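Local structure of 4-hydroxybenzoyl-CoA Thioesterase (Pseudomonas sp. CBS3, 1LO7) at residues 9-14 with 76-81; 70-75 with 108-113. The protein hydrolyses 4-hydroxybenzoyl-CoA to 4-hydroxybenzoate and free coenzyme A, the last step in degrading 4-chlorobenzoate to 4-hydroxybenzoate. One frame throughout, in Å; residues are numbered along the deposited sequence.

Interaction 1: 9-14 with 76-81. With 4CO (4-hydroxyphenacyl coenzyme A), chain B.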
loop_
_atom_site.group_PDB
_atom_site.type_symbol
_atom_site.label_atom_id
_atom_site.label_comp_id
_atom_site.label_asym_id
_atom_site.label_seq_id
_atom_site.Cartn_x
_atom_site.Cartn_y
_atom_site.Cartn_z
ATOM N N GLN A 9 -14.484 -2.496 -8.434
ATOM C CA GLN A 9 -13.189 -2.767 -7.859
ATOM C C GLN A 9 -13.092 -4.221 -7.332
ATOM O O GLN A 9 -13.856 -4.650 -6.454
ATOM C CB GLN A 9 -12.849 -1.695 -6.801
ATOM C CG GLN A 9 -11.498 -2.008 -6.132
ATOM C CD GLN A 9 -10.380 -1.939 -7.148
ATOM O OE1 GLN A 9 -10.283 -0.917 -7.823
ATOM N NE2 GLN A 9 -9.593 -3.023 -7.319
ATOM N N ARG A 10 -12.150 -5.020 -7.883
ATOM C CA ARG A 10 -12.017 -6.394 -7.427
ATOM C C ARG A 10 -11.064 -6.425 -6.257
ATOM O O ARG A 10 -10.075 -5.710 -6.272
ATOM C CB ARG A 10 -11.635 -7.417 -8.482
ATOM C CG ARG A 10 -12.013 -8.839 -8.006
ATOM C CD ARG A 10 -11.667 -9.981 -8.980
ATOM N NE ARG A 10 -10.219 -10.075 -9.232
ATOM C CZ ARG A 10 -9.635 -10.357 -10.418
ATOM N NH1 ARG A 10 -10.329 -10.607 -11.532
ATOM N NH2 ARG A 10 -8.304 -10.390 -10.497
ATOM N N ILE A 11 -11.382 -7.214 -5.263
ATOM C CA ILE A 11 -10.536 -7.267 -4.076
ATOM C C ILE A 11 -9.551 -8.387 -4.291
ATOM O O ILE A 11 -9.947 -9.473 -4.717
ATOM C CB ILE A 11 -11.352 -7.533 -2.815
ATOM C CG1 ILE A 11 -12.379 -6.390 -2.581
ATOM C CG2 ILE A 11 -10.389 -7.716 -1.613
ATOM C CD1 ILE A 11 -13.378 -6.650 -1.415
ATOM N N GLU A 12 -8.300 -8.095 -3.970
ATOM C CA GLU A 12 -7.220 -9.030 -4.157
ATOM C C GLU A 12 -6.755 -9.664 -2.857
ATOM O O GLU A 12 -7.005 -9.147 -1.795
ATOM C CB GLU A 12 -6.053 -8.328 -4.903
ATOM C CG GLU A 12 -6.410 -7.938 -6.373
ATOM C CD GLU A 12 -6.845 -9.128 -7.230
ATOM O OE1 GLU A 12 -6.588 -10.298 -6.990
ATOM O OE2 GLU A 12 -7.513 -8.785 -8.315
ATOM N N PHE A 13 -6.058 -10.798 -2.950
ATOM C CA PHE A 13 -5.579 -11.482 -1.785
ATOM C C PHE A 13 -4.730 -10.564 -0.902
ATOM O O PHE A 13 -4.880 -10.554 0.324
ATOM C CB PHE A 13 -4.719 -12.640 -2.315
ATOM C CG PHE A 13 -4.043 -13.489 -1.306
ATOM C CD1 PHE A 13 -4.752 -14.504 -0.692
ATOM C CD2 PHE A 13 -2.699 -13.301 -0.983
ATOM C CE1 PHE A 13 -4.107 -15.331 0.216
ATOM C CE2 PHE A 13 -2.033 -14.117 -0.063
ATOM C CZ PHE A 13 -2.763 -15.143 0.537
ATOM N N GLY A 14 -3.856 -9.806 -1.541
ATOM C CA GLY A 14 -2.959 -8.910 -0.816
ATOM C C GLY A 14 -3.680 -7.726 -0.172
ATOM O O GLY A 14 -3.096 -7.065 0.696
ATOM N N ASP A 76 -14.227 -10.806 -4.117
ATOM C CA ASP A 76 -15.466 -10.063 -4.116
ATOM C C ASP A 76 -15.283 -8.867 -5.082
ATOM O O ASP A 76 -14.231 -8.226 -5.147
ATOM C CB ASP A 76 -15.843 -9.446 -2.721
ATOM C CG ASP A 76 -16.283 -10.491 -1.726
ATOM O OD1 ASP A 76 -16.572 -11.607 -2.088
ATOM O OD2 ASP A 76 -16.264 -10.091 -0.475
ATOM N N VAL A 77 -16.337 -8.570 -5.832
ATOM C CA VAL A 77 -16.311 -7.460 -6.740
ATOM C C VAL A 77 -17.155 -6.357 -6.108
ATOM O O VAL A 77 -18.354 -6.532 -5.938
ATOM C CB VAL A 77 -16.836 -7.831 -8.130
ATOM C CG1 VAL A 77 -17.038 -6.562 -8.957
ATOM C CG2 VAL A 77 -15.822 -8.749 -8.800
ATOM N N LEU A 78 -16.514 -5.239 -5.766
ATOM C CA LEU A 78 -17.231 -4.148 -5.177
ATOM C C LEU A 78 -17.730 -3.180 -6.229
ATOM O O LEU A 78 -17.102 -2.972 -7.269
ATOM C CB LEU A 78 -16.319 -3.344 -4.223
ATOM C CG LEU A 78 -15.612 -4.152 -3.140
ATOM C CD1 LEU A 78 -14.610 -3.225 -2.462
ATOM C CD2 LEU A 78 -16.624 -4.567 -2.089
ATOM N N THR A 79 -18.874 -2.554 -5.916
ATOM C CA THR A 79 -19.418 -1.559 -6.780
ATOM C C THR A 79 -19.397 -0.272 -5.974
ATOM O O THR A 79 -19.934 -0.244 -4.858
ATOM C CB THR A 79 -20.831 -1.893 -7.252
ATOM O OG1 THR A 79 -20.745 -2.963 -8.159
ATOM C CG2 THR A 79 -21.366 -0.691 -7.997
ATOM N N ILE A 80 -18.726 0.745 -6.509
ATOM C CA ILE A 80 -18.657 2.025 -5.821
ATOM C C ILE A 80 -19.500 3.103 -6.564
ATOM O O ILE A 80 -19.335 3.287 -7.779
ATOM C CB ILE A 80 -17.216 2.491 -5.674
ATOM C CG1 ILE A 80 -16.373 1.319 -5.165
ATOM C CG2 ILE A 80 -17.183 3.716 -4.732
ATOM C CD1 ILE A 80 -14.916 1.712 -4.938
ATOM N N GLU A 81 -20.394 3.786 -5.845
ATOM C CA GLU A 81 -21.220 4.851 -6.424
ATOM C C GLU A 81 -20.794 6.154 -5.770
ATOM O O GLU A 81 -20.786 6.273 -4.554
ATOM C CB GLU A 81 -22.705 4.547 -6.208
ATOM C CG GLU A 81 -23.618 5.546 -6.900
ATOM C CD GLU A 81 -25.008 4.999 -7.016
ATOM O OE1 GLU A 81 -25.237 3.821 -6.839
ATOM O OE2 GLU A 81 -25.910 5.881 -7.392
HETATM N N1A 4CO B . 15.680 -19.368 -6.133
HETATM C C2A 4CO B . 15.130 -20.398 -6.843
HETATM N N3A 4CO B . 14.407 -21.385 -6.383
HETATM C C4A 4CO B . 14.211 -21.293 -5.050
HETATM C C5A 4CO B . 14.715 -20.320 -4.205
HETATM C C6A 4CO B . 15.482 -19.303 -4.793
HETATM N N6A 4CO B . 16.008 -18.315 -4.099
HETATM N N7A 4CO B . 14.330 -20.554 -2.888
HETATM C C8A 4CO B . 13.606 -21.679 -2.948
HETATM N N9A 4CO B . 13.524 -22.175 -4.223
HETATM C C1D 4CO B . 12.900 -23.425 -4.667
HETATM C C2D 4CO B . 13.697 -24.644 -4.215
HETATM O O2D 4CO B . 14.830 -24.877 -5.054
HETATM C C3D 4CO B . 12.645 -25.720 -4.428
HETATM O O3D 4CO B . 12.375 -25.876 -5.798
HETATM P P3D 4CO B . 12.340 -27.296 -6.490
HETATM O O7A 4CO B . 13.713 -27.639 -6.798
HETATM O O8A 4CO B . 11.717 -28.275 -5.594
HETATM O O9A 4CO B . 11.496 -27.147 -7.785
HETATM C C4D 4CO B . 11.438 -24.990 -3.848
HETATM O O4D 4CO B . 11.735 -23.564 -3.956
HETATM C C5D 4CO B . 11.004 -25.368 -2.463
HETATM O O5D 4CO B . 12.011 -24.912 -1.555
HETATM P P1A 4CO B . 12.543 -25.922 -0.454
HETATM O O1A 4CO B . 13.689 -25.205 0.126
HETATM O O2A 4CO B . 12.903 -27.208 -1.008
HETATM O O3A 4CO B . 11.444 -26.187 0.566
HETATM P P2A 4CO B . 11.078 -25.451 1.943
HETATM O O4A 4CO B . 9.788 -26.026 2.379
HETATM O O5A 4CO B . 12.115 -25.768 2.923
HETATM O O6A 4CO B . 11.162 -23.810 1.844
HETATM C CBP 4CO B . 9.781 -21.923 1.813
HETATM C CCP 4CO B . 10.210 -23.170 1.037
HETATM C CDP 4CO B . 9.217 -22.295 3.195
HETATM C CEP 4CO B . 8.791 -21.113 0.986
HETATM C CAP 4CO B . 10.999 -21.082 2.228
HETATM O OAP 4CO B . 11.761 -20.716 1.076
HETATM C C9P 4CO B . 10.565 -19.706 2.729
HETATM O O9P 4CO B . 9.923 -19.604 3.752
HETATM N N8P 4CO B . 10.867 -18.564 1.888
HETATM C C7P 4CO B . 10.201 -17.340 2.347
HETATM C C6P 4CO B . 8.832 -17.145 1.678
HETATM C C5P 4CO B . 8.370 -15.703 1.912
HETATM O O5P 4CO B . 8.261 -15.219 3.034
HETATM N N4P 4CO B . 8.061 -15.007 0.686
HETATM C C3P 4CO B . 7.734 -13.596 0.832
HETATM C C2P 4CO B . 6.347 -13.402 1.385
HETATM S S1P 4CO B . 5.146 -14.614 0.833
HETATM O O1B 4CO B . 3.207 -12.363 -0.524
HETATM C C1B 4CO B . 2.929 -13.450 -0.049
HETATM C C2B 4CO B . 2.042 -14.359 -0.784
HETATM C C3B 4CO B . 1.717 -15.613 -0.210
HETATM C C4B 4CO B . 0.859 -16.476 -0.886
HETATM C C5B 4CO B . 0.301 -16.082 -2.121
HETATM O O2B 4CO B . -0.621 -16.915 -2.790
HETATM C C6B 4CO B . 0.656 -14.831 -2.697
HETATM C C7B 4CO B . 1.534 -13.961 -2.021
HETATM C CB 4CO B . 3.508 -13.891 1.244
#

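Interaction 2: 70-75 with 108-113. With 4CO (4-hydroxyphenacyl coenzyme A), chain C.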
loop_
_atom_site.group_PDB
_atom_site.type_symbol
_atom_site.label_atom_id
_atom_site.label_comp_id
_atom_site.label_asym_id
_atom_site.label_seq_id
_atom_site.Cartn_x
_atom_site.Cartn_y
_atom_site.Cartn_z
ATOM N N CYS A 70 -20.303 -4.182 6.584
ATOM C CA CYS A 70 -20.078 -5.613 6.539
ATOM C C CYS A 70 -18.711 -5.854 5.910
ATOM O O CYS A 70 -18.108 -4.959 5.342
ATOM C CB CYS A 70 -21.182 -6.454 5.891
ATOM S SG CYS A 70 -21.186 -6.196 4.126
ATOM N N THR A 71 -18.207 -7.053 6.059
ATOM C CA THR A 71 -16.888 -7.360 5.541
ATOM C C THR A 71 -16.895 -7.722 4.099
ATOM O O THR A 71 -17.912 -8.004 3.511
ATOM C CB THR A 71 -16.318 -8.570 6.304
ATOM O OG1 THR A 71 -17.071 -9.724 5.991
ATOM C CG2 THR A 71 -16.316 -8.342 7.810
ATOM N N ALA A 72 -15.687 -7.707 3.527
ATOM C CA ALA A 72 -15.540 -8.119 2.159
ATOM C C ALA A 72 -14.207 -8.869 2.090
ATOM O O ALA A 72 -13.353 -8.687 2.990
ATOM C CB ALA A 72 -15.661 -7.009 1.149
ATOM N N SER A 73 -14.006 -9.680 1.052
ATOM C CA SER A 73 -12.735 -10.426 0.940
ATOM C C SER A 73 -12.315 -10.583 -0.506
ATOM O O SER A 73 -13.044 -10.221 -1.420
ATOM C CB SER A 73 -12.901 -11.795 1.606
ATOM O OG SER A 73 -11.625 -12.408 1.805
ATOM N N TYR A 74 -11.133 -11.163 -0.735
ATOM C CA TYR A 74 -10.646 -11.339 -2.083
ATOM C C TYR A 74 -11.607 -12.112 -2.961
ATOM O O TYR A 74 -12.245 -13.083 -2.526
ATOM C CB TYR A 74 -9.178 -11.848 -2.156
ATOM C CG TYR A 74 -8.974 -13.255 -1.604
ATOM C CD1 TYR A 74 -8.563 -13.457 -0.283
ATOM C CD2 TYR A 74 -9.127 -14.371 -2.426
ATOM C CE1 TYR A 74 -8.340 -14.737 0.227
ATOM C CE2 TYR A 74 -8.882 -15.661 -1.942
ATOM C CZ TYR A 74 -8.490 -15.843 -0.615
ATOM O OH TYR A 74 -8.259 -17.098 -0.142
ATOM N N ASP A 75 -11.693 -11.649 -4.196
ATOM C CA ASP A 75 -12.574 -12.175 -5.235
ATOM C C ASP A 75 -13.919 -11.486 -5.212
ATOM O O ASP A 75 -14.660 -11.546 -6.183
ATOM C CB ASP A 75 -12.648 -13.675 -5.402
ATOM C CG ASP A 75 -11.317 -14.205 -5.882
ATOM O OD1 ASP A 75 -10.649 -13.662 -6.738
ATOM O OD2 ASP A 75 -10.913 -15.216 -5.215
ATOM N N GLN A 108 -25.667 -5.985 -1.104
ATOM C CA GLN A 108 -25.340 -5.638 0.274
ATOM C C GLN A 108 -24.460 -4.385 0.420
ATOM O O GLN A 108 -23.444 -4.257 -0.254
ATOM C CB GLN A 108 -24.628 -6.804 0.964
ATOM C CG GLN A 108 -25.332 -8.145 0.712
ATOM C CD GLN A 108 -24.595 -9.296 1.357
ATOM O OE1 GLN A 108 -23.598 -9.077 2.063
ATOM N NE2 GLN A 108 -25.053 -10.515 1.075
ATOM N N LEU A 109 -24.820 -3.468 1.325
ATOM C CA LEU A 109 -23.983 -2.295 1.522
ATOM C C LEU A 109 -22.781 -2.769 2.310
ATOM O O LEU A 109 -22.936 -3.483 3.303
ATOM C CB LEU A 109 -24.797 -1.228 2.292
ATOM C CG LEU A 109 -23.985 -0.053 2.796
ATOM C CD1 LEU A 109 -23.579 0.837 1.630
ATOM C CD2 LEU A 109 -24.818 0.766 3.784
ATOM N N VAL A 110 -21.570 -2.427 1.861
ATOM C CA VAL A 110 -20.323 -2.829 2.520
ATOM C C VAL A 110 -19.755 -1.704 3.370
ATOM O O VAL A 110 -19.420 -1.862 4.555
ATOM C CB VAL A 110 -19.261 -3.357 1.514
ATOM C CG1 VAL A 110 -17.929 -3.561 2.211
ATOM C CG2 VAL A 110 -19.697 -4.694 0.936
ATOM N N MET A 111 -19.630 -0.531 2.742
ATOM C CA MET A 111 -19.127 0.616 3.473
ATOM C C MET A 111 -19.563 1.908 2.797
ATOM O O MET A 111 -20.021 1.910 1.646
ATOM C CB MET A 111 -17.600 0.560 3.770
ATOM C CG MET A 111 -16.702 0.754 2.570
ATOM S SD MET A 111 -16.273 2.474 2.228
ATOM C CE MET A 111 -15.300 3.114 3.618
ATOM N N ARG A 112 -19.444 3.001 3.522
ATOM C CA ARG A 112 -19.825 4.282 2.939
ATOM C C ARG A 112 -18.938 5.372 3.506
ATOM O O ARG A 112 -18.475 5.267 4.651
ATOM C CB ARG A 112 -21.295 4.603 3.240
ATOM C CG ARG A 112 -21.699 5.985 2.696
ATOM C CD ARG A 112 -23.223 6.255 2.691
ATOM N NE ARG A 112 -24.027 5.565 1.650
ATOM C CZ ARG A 112 -25.082 4.741 1.859
ATOM N NH1 ARG A 112 -25.550 4.456 3.075
ATOM N NH2 ARG A 112 -25.691 4.225 0.796
ATOM N N ALA A 113 -18.689 6.426 2.711
ATOM C CA ALA A 113 -17.892 7.488 3.250
ATOM C C ALA A 113 -18.307 8.829 2.628
ATOM O O ALA A 113 -18.627 8.884 1.436
ATOM C CB ALA A 113 -16.391 7.280 2.979
HETATM N N1A 4CO C . -20.999 3.810 14.253
HETATM C C2A 4CO C . -20.865 3.620 15.601
HETATM N N3A 4CO C . -20.867 2.484 16.248
HETATM C C4A 4CO C . -21.001 1.427 15.419
HETATM C C5A 4CO C . -21.159 1.468 14.045
HETATM C C6A 4CO C . -21.145 2.735 13.441
HETATM N N6A 4CO C . -21.275 2.906 12.142
HETATM N N7A 4CO C . -21.292 0.187 13.519
HETATM C C8A 4CO C . -21.228 -0.619 14.586
HETATM N N9A 4CO C . -21.077 0.080 15.755
HETATM C C1D 4CO C . -21.058 -0.443 17.124
HETATM C C2D 4CO C . -22.438 -0.927 17.561
HETATM O O2D 4CO C . -23.279 0.159 17.955
HETATM C C3D 4CO C . -22.038 -1.757 18.769
HETATM O O3D 4CO C . -21.538 -0.929 19.788
HETATM P P3D 4CO C . -22.029 -1.051 21.286
HETATM O O7A 4CO C . -23.261 -0.294 21.378
HETATM O O8A 4CO C . -22.223 -2.461 21.636
HETATM O O9A 4CO C . -20.921 -0.427 22.177
HETATM C C4D 4CO C . -20.823 -2.466 18.179
HETATM O O4D 4CO C . -20.341 -1.611 17.096
HETATM C C5D 4CO C . -21.004 -3.886 17.732
HETATM O O5D 4CO C . -21.850 -3.872 16.580
HETATM P P1A 4CO C . -23.073 -4.882 16.532
HETATM O O1A 4CO C . -23.822 -4.439 15.346
HETATM O O2A 4CO C . -23.862 -4.854 17.743
HETATM O O3A 4CO C . -22.551 -6.305 16.394
HETATM P P2A 4CO C . -22.238 -7.196 15.098
HETATM O O4A 4CO C . -21.560 -8.412 15.596
HETATM O O5A 4CO C . -23.508 -7.562 14.474
HETATM O O6A 4CO C . -21.475 -6.360 13.903
HETATM C CBP 4CO C . -19.389 -6.186 12.859
HETATM C CCP 4CO C . -20.161 -5.940 14.158
HETATM C CDP 4CO C . -19.458 -7.666 12.443
HETATM C CEP 4CO C . -17.955 -5.697 13.007
HETATM C CAP 4CO C . -20.096 -5.529 11.662
HETATM O OAP 4CO C . -20.253 -4.127 11.891
HETATM C C9P 4CO C . -19.186 -5.514 10.435
HETATM O O9P 4CO C . -18.864 -6.554 9.901
HETATM N N8P 4CO C . -18.659 -4.231 10.010
HETATM C C7P 4CO C . -17.620 -4.366 8.982
HETATM C C6P 4CO C . -16.214 -4.452 9.595
HETATM C C5P 4CO C . -15.181 -4.221 8.487
HETATM O O5P 4CO C . -15.140 -4.905 7.470
HETATM N N4P 4CO C . -14.266 -3.145 8.789
HETATM C C3P 4CO C . -13.337 -2.797 7.724
HETATM C C2P 4CO C . -12.230 -3.809 7.598
HETATM S S1P 4CO C . -11.686 -4.518 9.152
HETATM O O1B 4CO C . -8.617 -3.463 8.785
HETATM C C1B 4CO C . -9.042 -4.435 9.383
HETATM C C2B 4CO C . -8.563 -4.718 10.742
HETATM C C3B 4CO C . -9.057 -5.861 11.418
HETATM C C4B 4CO C . -8.595 -6.154 12.699
HETATM C C5B 4CO C . -7.620 -5.328 13.296
HETATM O O2B 4CO C . -7.091 -5.645 14.565
HETATM C C6B 4CO C . -7.151 -4.170 12.615
HETATM C C7B 4CO C . -7.627 -3.864 11.325
HETATM C CB 4CO C . -10.073 -5.315 8.781
#

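Interaction 1: 9-14 with 76-81
Q9 and L78 form a hydrogen-bonded antiparallel pair and R10 and V77 the non-hydrogen-bonded pair next to it, where the end of strand 4-10 meets the beginning of strand 77-87. Q9 N bonds to L78 O at 2.9 Å, and L78 N returns a bond to Q9 O at 2.8 Å. A third bond, from I11 N to D76 O at 3.0 Å, carries the pairing one step past the regular strands, with the donor nearly in line with the carbonyl. With CG1 anti to the carbonyl carbon (chi1 -61°), I11 lays CD1 across L78, 3.8 Å from L78 CG, while the same methyl touches D76 CB. W30 of helix 25-41 packs against I11, L78 and Q9; Q9 NE2 bonds to R10 O at 2.9 Å. On the opposite face R10 gives V77 only its aliphatic stem, R10 CG resting 3.9 Å from V77 CG2, the two side chains passing at a slant. The arginine then bends at chi3 (62°) and takes its charge on to E12 of its own segment, where R10 NH2 meets the syn lone pair of E12 OE2 at 2.8 Å in a salt bridge. E12 OE1 pairs with R36 of the second subunit, so two arginines share one carboxylate. A leucine in place of R10 could still touch V77, but E12 OE2 would probably be left without its charged mate. This pairing of the last strand of this chain's sheet, with I11, L78 and I80 turned to helix 25-41, belongs to the hot dog fold, whose antiparallel sheet wraps around that helix.

Interaction 2: 70-75 with 108-113
C70 and V110 make the close part of this contact, where a loop following strand 56-68 lies against strand 107-123. Their backbones share one bond, C70 N to V110 O at 3.2 Å. The first torsion of C70 (chi1 72°) puts SG between the backbone N and the carbonyl carbon, a position from which it lies against the valine, 3.8 Å from V110 CG2. The strand backbone is close here too, with C70 SG 3.3 Å from L109 O. The other valine methyl, V110 CG1, sits 3.4 Å from C70 O, and A72 CB approaches it more distantly, at 4.3 Å. Y27 of helix 25-41 packs on both A72 and V110 and so joins this patch to the long helix. A classic beta bulge falls here: V110 and M111 together face V98 of strand 91-101, an interruption of the regular alternation in the hot dog sheet. The side chains of Q108 and L109 fit more loosely. Q108, partly exposed, brings OE1 no nearer than 4.3 Å to C70 SG, while L109 points away from the loop. T71 also points away from the strand, and its CG2 lies 3.6 Å from O5P in the pantetheine arm of the chain C 4-hydroxyphenacyl-CoA.

The segments of the two contacts alternate along the chain, and the contact centres are about 8 Å apart. They meet where I11 CD1 of interaction 1 packs 3.5 Å from A72 CB of interaction 2, and where I11 O and D75 N, 2.8 Å apart, probably share a hydrogen bond. D76 OD2 also accepts a bond from S73 N, and the rings of F13 and Y74 meet edge-to-face. Each contact borders a different ligand: F13, which packs on D17 of the third subunit, brings CE2 3.7 Å from C5B of the chain B inhibitor, whereas 70-75 borders the chain C molecule. Within the chain itself, the side chain of I11 is about 10 Å from that of catalytic D17.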